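Local atomic coordinates of antibiotic biosynthesis monooxygenase (Shewanella loihica, PDB entry 2RIL), a protein that is probably an oxidoreductase with monooxygenase activity, built as a dimer of ferredoxin-like alpha/beta subunits. Residues A22-Y25 with W26-H29; D31-A34 with Q35-G38; S64-D67 with F68-A72; A71-K74 with M75-A78. All blocks are in the same frame, centred on the assembly; numbering follows the deposited sequence. Where two conformers were deposited one is given.

Contact 1: A22-Y25 with W26-H29; sequences AIEY and WEAH
The H29 ring leans on the Y25 ring one turn along helix 19-33, the first helix of a ferredoxin-like subunit, and the pair is an example of an i+4 side chain and its own backbone N-H converging on one carbonyl oxygen, Y25 O. H29 can be followed outward from its backbone. H29 CB stands 3.9 Å from Y25 O, and CG keeps about the same separation as the ring turns back along the helix, because CG sits beside its own backbone N (chi1 -69°). H29 ND1 then donates to Y25 O at 2.8 Å. The carbonyl oxygen lies in the imidazole plane, but the donor stands well above the carbonyl plane. The backbone N of H29 reaches the same oxygen at 3.2 Å, so Y25 O is held twice by one residue. Beyond ND1, H29 CE1 comes over one face of the phenol ring, toward its rim, 3.3 Å from Y25 CZ. At the far end H29 NE2 passes 3.6 Å from Y25 OH. The two rings meet obliquely, their planes at 37°, and the bond through ND1 fixes the rotation of the imidazole. Outside the segments, H29 packs against L79 of helix 65-79.

Further round the helix, E24 and E27 run side by side in the same direction. The E27 carboxylate is tied to the second subunit by a salt bridge from OE2 to R98 of that subunit, a link that would probably offset the nearby like charge of E24. The other oxygen, E27 OE1, rests 3.2 Å from E24 CA, while E27 CD touches I23 CG2 at 3.9 Å.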
loop_
_atom_site.group_PDB
_atom_site.type_symbol
_atom_site.label_atom_id
_atom_site.label_comp_id
_atom_site.label_asym_id
_atom_site.label_seq_id
_atom_site.Cartn_x
_atom_site.Cartn_y
_atom_site.Cartn_z
ATOM N N ALA A 22 18.014 -3.375 0.352
ATOM C CA ALA A 22 16.726 -3.206 1.061
ATOM C C ALA A 22 15.840 -4.427 0.869
ATOM O O ALA A 22 15.216 -4.892 1.833
ATOM C CB ALA A 22 16.013 -1.955 0.556
ATOM N N ILE A 23 15.758 -4.941 -0.366
ATOM C CA ILE A 23 15.011 -6.198 -0.622
ATOM C C ILE A 23 15.499 -7.331 0.246
ATOM O O ILE A 23 14.713 -8.025 0.870
ATOM C CB ILE A 23 15.008 -6.603 -2.127
ATOM C CG1 ILE A 23 14.285 -5.543 -2.980
ATOM C CG2 ILE A 23 14.375 -7.987 -2.337
ATOM C CD1 ILE A 23 14.568 -5.705 -4.505
ATOM N N GLU A 24 16.813 -7.493 0.321
ATOM C CA GLU A 24 17.371 -8.636 1.029
ATOM C C GLU A 24 17.148 -8.506 2.551
ATOM O O GLU A 24 16.875 -9.492 3.224
ATOM C CB GLU A 24 18.852 -8.818 0.605
ATOM C CG GLU A 24 18.916 -9.288 -0.846
ATOM C CD GLU A 24 20.298 -9.398 -1.473
ATOM O OE1 GLU A 24 21.296 -9.414 -0.745
ATOM O OE2 GLU A 24 20.361 -9.507 -2.735
ATOM N N TYR A 25 17.209 -7.278 3.068
ATOM C CA TYR A 25 16.838 -6.987 4.465
ATOM C C TYR A 25 15.380 -7.369 4.698
ATOM O O TYR A 25 15.044 -8.073 5.653
ATOM C CB TYR A 25 17.069 -5.479 4.747
ATOM C CG TYR A 25 16.577 -4.964 6.076
ATOM C CD1 TYR A 25 15.288 -4.437 6.224
ATOM C CD2 TYR A 25 17.432 -4.923 7.149
ATOM C CE1 TYR A 25 14.860 -3.951 7.472
ATOM C CE2 TYR A 25 17.024 -4.436 8.374
ATOM C CZ TYR A 25 15.754 -3.939 8.526
ATOM O OH TYR A 25 15.391 -3.456 9.778
ATOM N N TRP A 26 14.523 -6.943 3.780
ATOM C CA TRP A 26 13.112 -7.229 3.877
ATOM C C TRP A 26 12.890 -8.745 3.876
ATOM O O TRP A 26 12.118 -9.261 4.693
ATOM C CB TRP A 26 12.346 -6.535 2.754
ATOM C CG TRP A 26 10.887 -6.910 2.845
ATOM C CD1 TRP A 26 9.914 -6.310 3.605
ATOM C CD2 TRP A 26 10.251 -8.033 2.225
ATOM N NE1 TRP A 26 8.717 -6.950 3.448
ATOM C CE2 TRP A 26 8.894 -8.018 2.608
ATOM C CE3 TRP A 26 10.690 -9.037 1.362
ATOM C CZ2 TRP A 26 8.000 -8.974 2.173
ATOM C CZ3 TRP A 26 9.802 -9.986 0.953
ATOM C CH2 TRP A 26 8.455 -9.932 1.333
ATOM N N GLU A 27 13.574 -9.479 2.990
ATOM C CA GLU A 27 13.423 -10.928 2.919
ATOM C C GLU A 27 13.783 -11.653 4.207
ATOM O O GLU A 27 13.099 -12.586 4.597
ATOM C CB GLU A 27 14.281 -11.482 1.798
ATOM C CG GLU A 27 13.780 -11.127 0.386
ATOM C CD GLU A 27 14.780 -11.458 -0.690
ATOM O OE1 GLU A 27 15.988 -11.150 -0.480
ATOM O OE2 GLU A 27 14.350 -12.016 -1.748
ATOM N N ALA A 28 14.856 -11.206 4.857
ATOM C CA ALA A 28 15.246 -11.797 6.134
ATOM C C ALA A 28 14.146 -11.633 7.181
ATOM O O ALA A 28 13.864 -12.572 7.941
ATOM C CB ALA A 28 16.594 -11.194 6.597
ATOM N N HIS A 29 13.524 -10.461 7.194
ATOM C CA HIS A 29 12.398 -10.207 8.061
ATOM C C HIS A 29 11.148 -11.000 7.701
ATOM O O HIS A 29 10.505 -11.534 8.578
ATOM C CB HIS A 29 12.124 -8.718 8.164
ATOM C CG HIS A 29 13.189 -7.989 8.915
ATOM N ND1 HIS A 29 14.453 -7.795 8.402
ATOM C CD2 HIS A 29 13.190 -7.417 10.147
ATOM C CE1 HIS A 29 15.186 -7.133 9.288
ATOM N NE2 HIS A 29 14.441 -6.903 10.358
#

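Contact 2: D31-A34 with Q35-G38; sequences DFMA and QQPG
F32 and Q36 are brought together by two torsions: the phenyl ring is carried along the helix by a CG anti to the backbone N (chi1 178°), and the glutamine chain folds back at its second bond (chi2 -53°) to lay its amide over that ring. The planes of ring and amide are only 12° apart. Q36 NE2 sits over one face, offset toward the rim, 3.5 Å from F32 CZ. From there Q36 NE2 donates to F32 O at 3.1 Å, in an almost straight bond lying in the amide plane. One residue thus offers both a flat surface and an acceptor to the amide, and the bond fixes the rotation of the group.

F32 O has a second donor. Q35 N reaches F32 O at 3.2 Å from the opposite face of the carbonyl plane, so the oxygen is gripped from both sides. Next to it, Q36 N donates to M33 O at 3.0 Å, closing a type I beta turn from M33 to Q36. Two waters extend the network. One donates to D31 O at 2.8 Å and accepts from Q35 NE2, and the other bridges A34 O and Q36 O, at 2.8 Å from A34 O. Beyond the turn, the backbone of G38 is hydrogen-bonded to Q63, and the Q36 side chain touches K74 of helix 65-79.

The turn leads from helix 19-33 to strand 39-47. It therefore belongs to the first crossover of a split beta-alpha-beta unit, in which strand 56-62 lies between the two parallel strands, as in ferredoxin-like folds.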
loop_
_atom_site.group_PDB
_atom_site.type_symbol
_atom_site.label_atom_id
_atom_site.label_comp_id
_atom_site.label_asym_id
_atom_site.label_seq_id
_atom_site.Cartn_x
_atom_site.Cartn_y
_atom_site.Cartn_z
ATOM N N ASP A 31 11.140 -13.909 6.245
ATOM C CA ASP A 31 11.388 -15.273 6.658
ATOM C C ASP A 31 11.075 -15.495 8.148
ATOM O O ASP A 31 10.544 -16.541 8.500
ATOM C CB ASP A 31 12.819 -15.703 6.323
ATOM C CG ASP A 31 13.087 -15.764 4.828
ATOM O OD1 ASP A 31 12.137 -15.736 4.022
ATOM O OD2 ASP A 31 14.280 -15.840 4.443
ATOM N N PHE A 32 11.348 -14.519 8.995
ATOM C CA PHE A 32 10.952 -14.628 10.402
ATOM C C PHE A 32 9.440 -14.544 10.548
ATOM O O PHE A 32 8.806 -15.364 11.163
ATOM C CB PHE A 32 11.587 -13.509 11.239
ATOM C CG PHE A 32 11.178 -13.549 12.664
ATOM C CD1 PHE A 32 11.860 -14.359 13.580
ATOM C CD2 PHE A 32 10.076 -12.828 13.116
ATOM C CE1 PHE A 32 11.442 -14.424 14.893
ATOM C CE2 PHE A 32 9.700 -12.861 14.431
ATOM C CZ PHE A 32 10.385 -13.663 15.322
HETATM N N MSE A 33 8.828 -13.544 9.933
HETATM C CA MSE A 33 7.384 -13.333 10.119
HETATM C C MSE A 33 6.549 -14.475 9.559
HETATM O O MSE A 33 5.498 -14.835 10.115
HETATM C CB MSE A 33 6.985 -12.019 9.444
HETATM C CG MSE A 33 7.491 -10.770 10.162
HETATM SE SE MSE A 33 6.989 -10.684 12.045
HETATM C CE MSE A 33 5.722 -9.179 11.966
ATOM N N ALA A 34 7.044 -15.092 8.499
ATOM C CA ALA A 34 6.302 -16.129 7.821
ATOM C C ALA A 34 6.156 -17.377 8.664
ATOM O O ALA A 34 5.282 -18.217 8.382
ATOM C CB ALA A 34 6.952 -16.442 6.434
ATOM N N GLN A 35 6.989 -17.492 9.694
ATOM C CA GLN A 35 6.923 -18.570 10.677
ATOM C C GLN A 35 6.014 -18.346 11.859
ATOM O O GLN A 35 5.851 -19.237 12.724
ATOM C CB GLN A 35 8.344 -18.852 11.201
ATOM C CG GLN A 35 9.236 -19.349 10.085
ATOM C CD GLN A 35 8.778 -20.733 9.621
ATOM O OE1 GLN A 35 8.597 -21.652 10.442
ATOM N NE2 GLN A 35 8.538 -20.873 8.319
ATOM N N GLN A 36 5.392 -17.178 11.910
ATOM C CA GLN A 36 4.631 -16.769 13.080
ATOM C C GLN A 36 3.186 -17.138 12.916
ATOM O O GLN A 36 2.638 -17.102 11.797
ATOM C CB GLN A 36 4.775 -15.280 13.324
ATOM C CG GLN A 36 6.222 -14.831 13.469
ATOM C CD GLN A 36 6.962 -15.598 14.487
ATOM O OE1 GLN A 36 6.505 -15.766 15.637
ATOM N NE2 GLN A 36 8.140 -16.058 14.091
ATOM N N PRO A 37 2.540 -17.514 14.018
ATOM C CA PRO A 37 1.126 -17.800 13.931
ATOM C C PRO A 37 0.311 -16.640 13.331
ATOM O O PRO A 37 0.520 -15.494 13.666
ATOM C CB PRO A 37 0.734 -18.048 15.399
ATOM C CG PRO A 37 1.947 -18.559 16.014
ATOM C CD PRO A 37 3.039 -17.743 15.382
ATOM N N GLY A 38 -0.585 -16.963 12.434
ATOM C CA GLY A 38 -1.490 -15.971 11.883
ATOM C C GLY A 38 -0.989 -15.319 10.598
ATOM O O GLY A 38 -1.732 -14.588 9.960
HETATM O O HOH W 1 10.236 -18.655 6.641
HETATM O O HOH W 2 3.086 -19.097 9.851
#

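Contact 3: S64-D67 with F68-A72; sequences SEAD and FYQAA
D67 OD1 takes a proton from a water 2.6 Å away, and that water also donates to Q70 OE1 at 3.1 Å, bridging the two side chains; a second water bonds D67 OD1 only weakly. The bridge sits on the first turns of helix 65-79, opened by an N-cap. The cap is S64: S64 OG accepts from D67 N at 3.0 Å, while the serine carbonyl receives F68 N. At this helix start the positive end of the helix dipole would probably favour the negative charge of D67. One turn on, Y69 N donates to E65 O at 2.9 Å.

E65 and Y69 run alongside each other. The carboxylate is turned almost perpendicular to the phenol ring, the planes being 83° apart, and Y69 OH comes within 3.1 Å of E65 OE1; this bond is not settled, because the hydroxyl proton has another acceptor in reach. E65 OE2 makes a long, weak ion pair with R95.

The F68 ring, with chi1 near 174°, leads away from the first turn toward the sheet. It meets W62 edge-to-face and packs on L8 and L93. Closer to the backbone, the aromatic carbon Y69 CE2 rests against E65 CB at 3.6 Å.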
loop_
_atom_site.group_PDB
_atom_site.type_symbol
_atom_site.label_atom_id
_atom_site.label_comp_id
_atom_site.label_asym_id
_atom_site.label_seq_id
_atom_site.Cartn_x
_atom_site.Cartn_y
_atom_site.Cartn_z
ATOM N N SER A 64 -5.280 -11.847 12.258
ATOM C CA SER A 64 -5.827 -10.928 13.244
ATOM C C SER A 64 -4.819 -9.918 13.648
ATOM O O SER A 64 -3.604 -10.136 13.480
ATOM C CB SER A 64 -6.245 -11.711 14.509
ATOM O OG SER A 64 -5.147 -12.302 15.157
ATOM N N GLU A 65 -5.322 -8.834 14.236
ATOM C CA GLU A 65 -4.461 -7.833 14.855
ATOM C C GLU A 65 -3.585 -8.490 15.930
ATOM O O GLU A 65 -2.376 -8.200 16.008
ATOM C CB GLU A 65 -5.287 -6.723 15.529
ATOM C CG GLU A 65 -5.911 -5.730 14.620
ATOM C CD GLU A 65 -6.715 -4.679 15.368
ATOM O OE1 GLU A 65 -6.147 -4.026 16.244
ATOM O OE2 GLU A 65 -7.901 -4.518 15.070
ATOM N N ALA A 66 -4.187 -9.310 16.792
ATOM C CA ALA A 66 -3.435 -9.949 17.861
ATOM C C ALA A 66 -2.252 -10.723 17.317
ATOM O O ALA A 66 -1.134 -10.672 17.861
ATOM C CB ALA A 66 -4.358 -10.891 18.654
ATOM N N ASP A 67 -2.489 -11.517 16.266
ATOM C CA ASP A 67 -1.390 -12.281 15.682
ATOM C C ASP A 67 -0.275 -11.413 15.164
ATOM O O ASP A 67 0.937 -11.674 15.395
ATOM C CB ASP A 67 -1.871 -13.245 14.622
ATOM C CG ASP A 67 -2.673 -14.389 15.169
ATOM O OD1 ASP A 67 -2.552 -14.671 16.348
ATOM O OD2 ASP A 67 -3.400 -15.090 14.406
ATOM N N PHE A 68 -0.641 -10.366 14.447
ATOM C CA PHE A 68 0.397 -9.461 13.999
ATOM C C PHE A 68 1.206 -8.816 15.134
ATOM O O PHE A 68 2.448 -8.794 15.084
ATOM C CB PHE A 68 -0.207 -8.342 13.120
ATOM C CG PHE A 68 0.808 -7.315 12.758
ATOM C CD1 PHE A 68 1.693 -7.551 11.733
ATOM C CD2 PHE A 68 0.941 -6.177 13.520
ATOM C CE1 PHE A 68 2.713 -6.647 11.465
ATOM C CE2 PHE A 68 1.959 -5.257 13.241
ATOM C CZ PHE A 68 2.836 -5.511 12.217
ATOM N N TYR A 69 0.506 -8.293 16.148
ATOM C CA TYR A 69 1.185 -7.602 17.248
ATOM C C TYR A 69 2.101 -8.540 18.017
ATOM O O TYR A 69 3.190 -8.148 18.410
ATOM C CB TYR A 69 0.209 -6.939 18.206
ATOM C CG TYR A 69 -0.672 -5.886 17.646
ATOM C CD1 TYR A 69 -0.178 -4.869 16.890
ATOM C CD2 TYR A 69 -2.021 -5.860 18.001
ATOM C CE1 TYR A 69 -1.061 -3.872 16.360
ATOM C CE2 TYR A 69 -2.853 -4.889 17.536
ATOM C CZ TYR A 69 -2.361 -3.896 16.727
ATOM O OH TYR A 69 -3.279 -2.951 16.306
ATOM N N GLN A 70 1.625 -9.760 18.213
ATOM C CA GLN A 70 2.399 -10.813 18.883
ATOM C C GLN A 70 3.726 -11.101 18.089
ATOM O O GLN A 70 4.813 -11.179 18.668
ATOM C CB GLN A 70 1.451 -12.045 19.140
ATOM C CG GLN A 70 0.338 -11.757 20.269
ATOM C CD GLN A 70 -0.899 -12.759 20.379
ATOM O OE1 GLN A 70 -0.892 -13.862 19.825
ATOM N NE2 GLN A 70 -1.964 -12.330 21.095
ATOM N N ALA A 71 3.627 -11.171 16.750
ATOM C CA ALA A 71 4.727 -11.470 15.844
ATOM C C ALA A 71 5.699 -10.283 15.817
ATOM O O ALA A 71 6.920 -10.452 15.846
ATOM C CB ALA A 71 4.185 -11.708 14.453
ATOM N N ALA A 72 5.154 -9.063 15.788
ATOM C CA ALA A 72 6.011 -7.846 15.798
ATOM C C ALA A 72 6.860 -7.722 17.084
ATOM O O ALA A 72 8.055 -7.345 17.035
ATOM C CB ALA A 72 5.158 -6.574 15.583
HETATM O O HOH W 3 -3.546 -15.047 18.762
HETATM O O HOH W 4 0.310 -15.209 17.986
#

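Contact 4: A71-K74 with M75-A78; sequences AAQK and MRQA
One face of the R76 guanidinium group is laid over the backbone of the preceding turn, with Q73 CA and A72 O both beneath it, each offset toward the rim. The nitrogen R76 NH2 is 3.6 Å from Q73 CA and 4.0 Å from Q73 CB. R76 NH1 stands 3.8 Å from A72 O, which lies under the flat group and not in its plane. The contact is therefore one of packing. A bend at the third side-chain torsion (chi3 -75°) folds the arginine back over the helix to make it, while the Q73 chain is extended.

The backbone below is that of helix 65-79, the connection in the second split beta-alpha-beta unit of the ferredoxin-like fold, running between strands 56-62 and 92-98. Its hydrogen bonds vary in quality here. M75 N donates to A71 O at 2.9 Å and A78 N to K74 O at 3.0 Å. R76 N, by contrast, divides itself between A72 O at 3.2 Å and a weak bond to Q73 O, and Q77 N reaches Q73 O only weakly too.

On another side of the same turns, the CB of selenomethionine M75 lies 3.4 Å from A72 O, and the M75 side chain leads away to pack on F32 of helix 19-33. A78 also packs on F32.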
loop_
_atom_site.group_PDB
_atom_site.type_symbol
_atom_site.label_atom_id
_atom_site.label_comp_id
_atom_site.label_asym_id
_atom_site.label_seq_id
_atom_site.Cartn_x
_atom_site.Cartn_y
_atom_site.Cartn_z
ATOM N N ALA A 71 3.627 -11.171 16.750
ATOM C CA ALA A 71 4.727 -11.470 15.844
ATOM C C ALA A 71 5.699 -10.283 15.817
ATOM O O ALA A 71 6.920 -10.452 15.846
ATOM C CB ALA A 71 4.185 -11.708 14.453
ATOM N N ALA A 72 5.154 -9.063 15.788
ATOM C CA ALA A 72 6.011 -7.846 15.798
ATOM C C ALA A 72 6.860 -7.722 17.084
ATOM O O ALA A 72 8.055 -7.345 17.035
ATOM C CB ALA A 72 5.158 -6.574 15.583
ATOM N N GLN A 73 6.266 -8.065 18.225
ATOM C CA GLN A 73 6.985 -8.069 19.510
ATOM C C GLN A 73 8.106 -9.107 19.473
ATOM O O GLN A 73 9.259 -8.828 19.842
ATOM C CB GLN A 73 6.019 -8.366 20.657
ATOM C CG GLN A 73 6.742 -8.386 22.042
ATOM C CD GLN A 73 5.918 -8.787 23.284
ATOM O OE1 GLN A 73 4.746 -8.440 23.406
ATOM N NE2 GLN A 73 6.599 -9.425 24.282
ATOM N N LYS A 74 7.793 -10.299 18.968
ATOM C CA LYS A 74 8.845 -11.323 18.811
ATOM C C LYS A 74 9.977 -10.915 17.873
ATOM O O LYS A 74 11.154 -11.212 18.138
ATOM C CB LYS A 74 8.273 -12.679 18.406
ATOM C CG LYS A 74 7.345 -13.315 19.420
ATOM C CD LYS A 74 7.002 -14.725 18.963
ATOM C CE LYS A 74 6.042 -15.427 19.927
ATOM N NZ LYS A 74 4.596 -15.373 19.524
HETATM N N MSE A 75 9.624 -10.194 16.803
HETATM C CA MSE A 75 10.583 -9.715 15.807
HETATM C C MSE A 75 11.617 -8.765 16.414
HETATM O O MSE A 75 12.799 -8.802 16.013
HETATM C CB MSE A 75 9.846 -9.031 14.621
HETATM C CG MSE A 75 10.614 -9.059 13.294
HETATM SE SE MSE A 75 9.806 -7.956 11.849
HETATM C CE MSE A 75 10.410 -6.304 12.613
ATOM N N ARG A 76 11.189 -7.939 17.376
ATOM C CA ARG A 76 12.077 -7.009 18.095
ATOM C C ARG A 76 13.108 -7.743 18.904
ATOM O O ARG A 76 14.280 -7.327 18.984
ATOM C CB ARG A 76 11.327 -6.063 19.017
ATOM C CG ARG A 76 10.664 -4.957 18.265
ATOM C CD ARG A 76 10.266 -3.867 19.187
ATOM N NE ARG A 76 9.095 -4.246 19.941
ATOM C CZ ARG A 76 7.856 -4.158 19.490
ATOM N NH1 ARG A 76 7.605 -3.750 18.246
ATOM N NH2 ARG A 76 6.859 -4.523 20.268
ATOM N N GLN A 77 12.694 -8.858 19.490
ATOM C CA GLN A 77 13.644 -9.690 20.232
ATOM C C GLN A 77 14.625 -10.442 19.302
ATOM O O GLN A 77 15.834 -10.477 19.569
ATOM C CB GLN A 77 12.888 -10.669 21.095
ATOM C CG GLN A 77 13.834 -11.476 22.012
ATOM C CD GLN A 77 13.129 -12.481 22.930
ATOM O OE1 GLN A 77 11.922 -12.691 22.835
ATOM N NE2 GLN A 77 13.894 -13.074 23.855
ATOM N N ALA A 78 14.115 -11.074 18.256
ATOM C CA ALA A 78 14.912 -11.920 17.351
ATOM C C ALA A 78 15.834 -11.169 16.372
ATOM O O ALA A 78 16.987 -11.605 16.137
ATOM C CB ALA A 78 13.981 -12.785 16.551
#

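Overall arrangement
Contacts 1 and 2 follow each other along helix 19-33 and the turn after it, their centres 14 Å apart; contacts 3 and 4 divide helix 65-79 between them, sharing A71 and A72, with centres 10 Å apart. The two helices pack together. Contact 2 touches both contact 3, where M33 SE lies 3.8 Å from A71 O, and contact 4, where F32 CE1 meets A78 CB at 3.4 Å. Beyond its neighbour along the helix, contact 1 touches contact 4, through H29 and M75, and stays about 8 Å from the nearest atoms of contact 3. Each helix serves one split beta-alpha-beta unit of the four-stranded antiparallel sheet, so packing between the helices joins the two units.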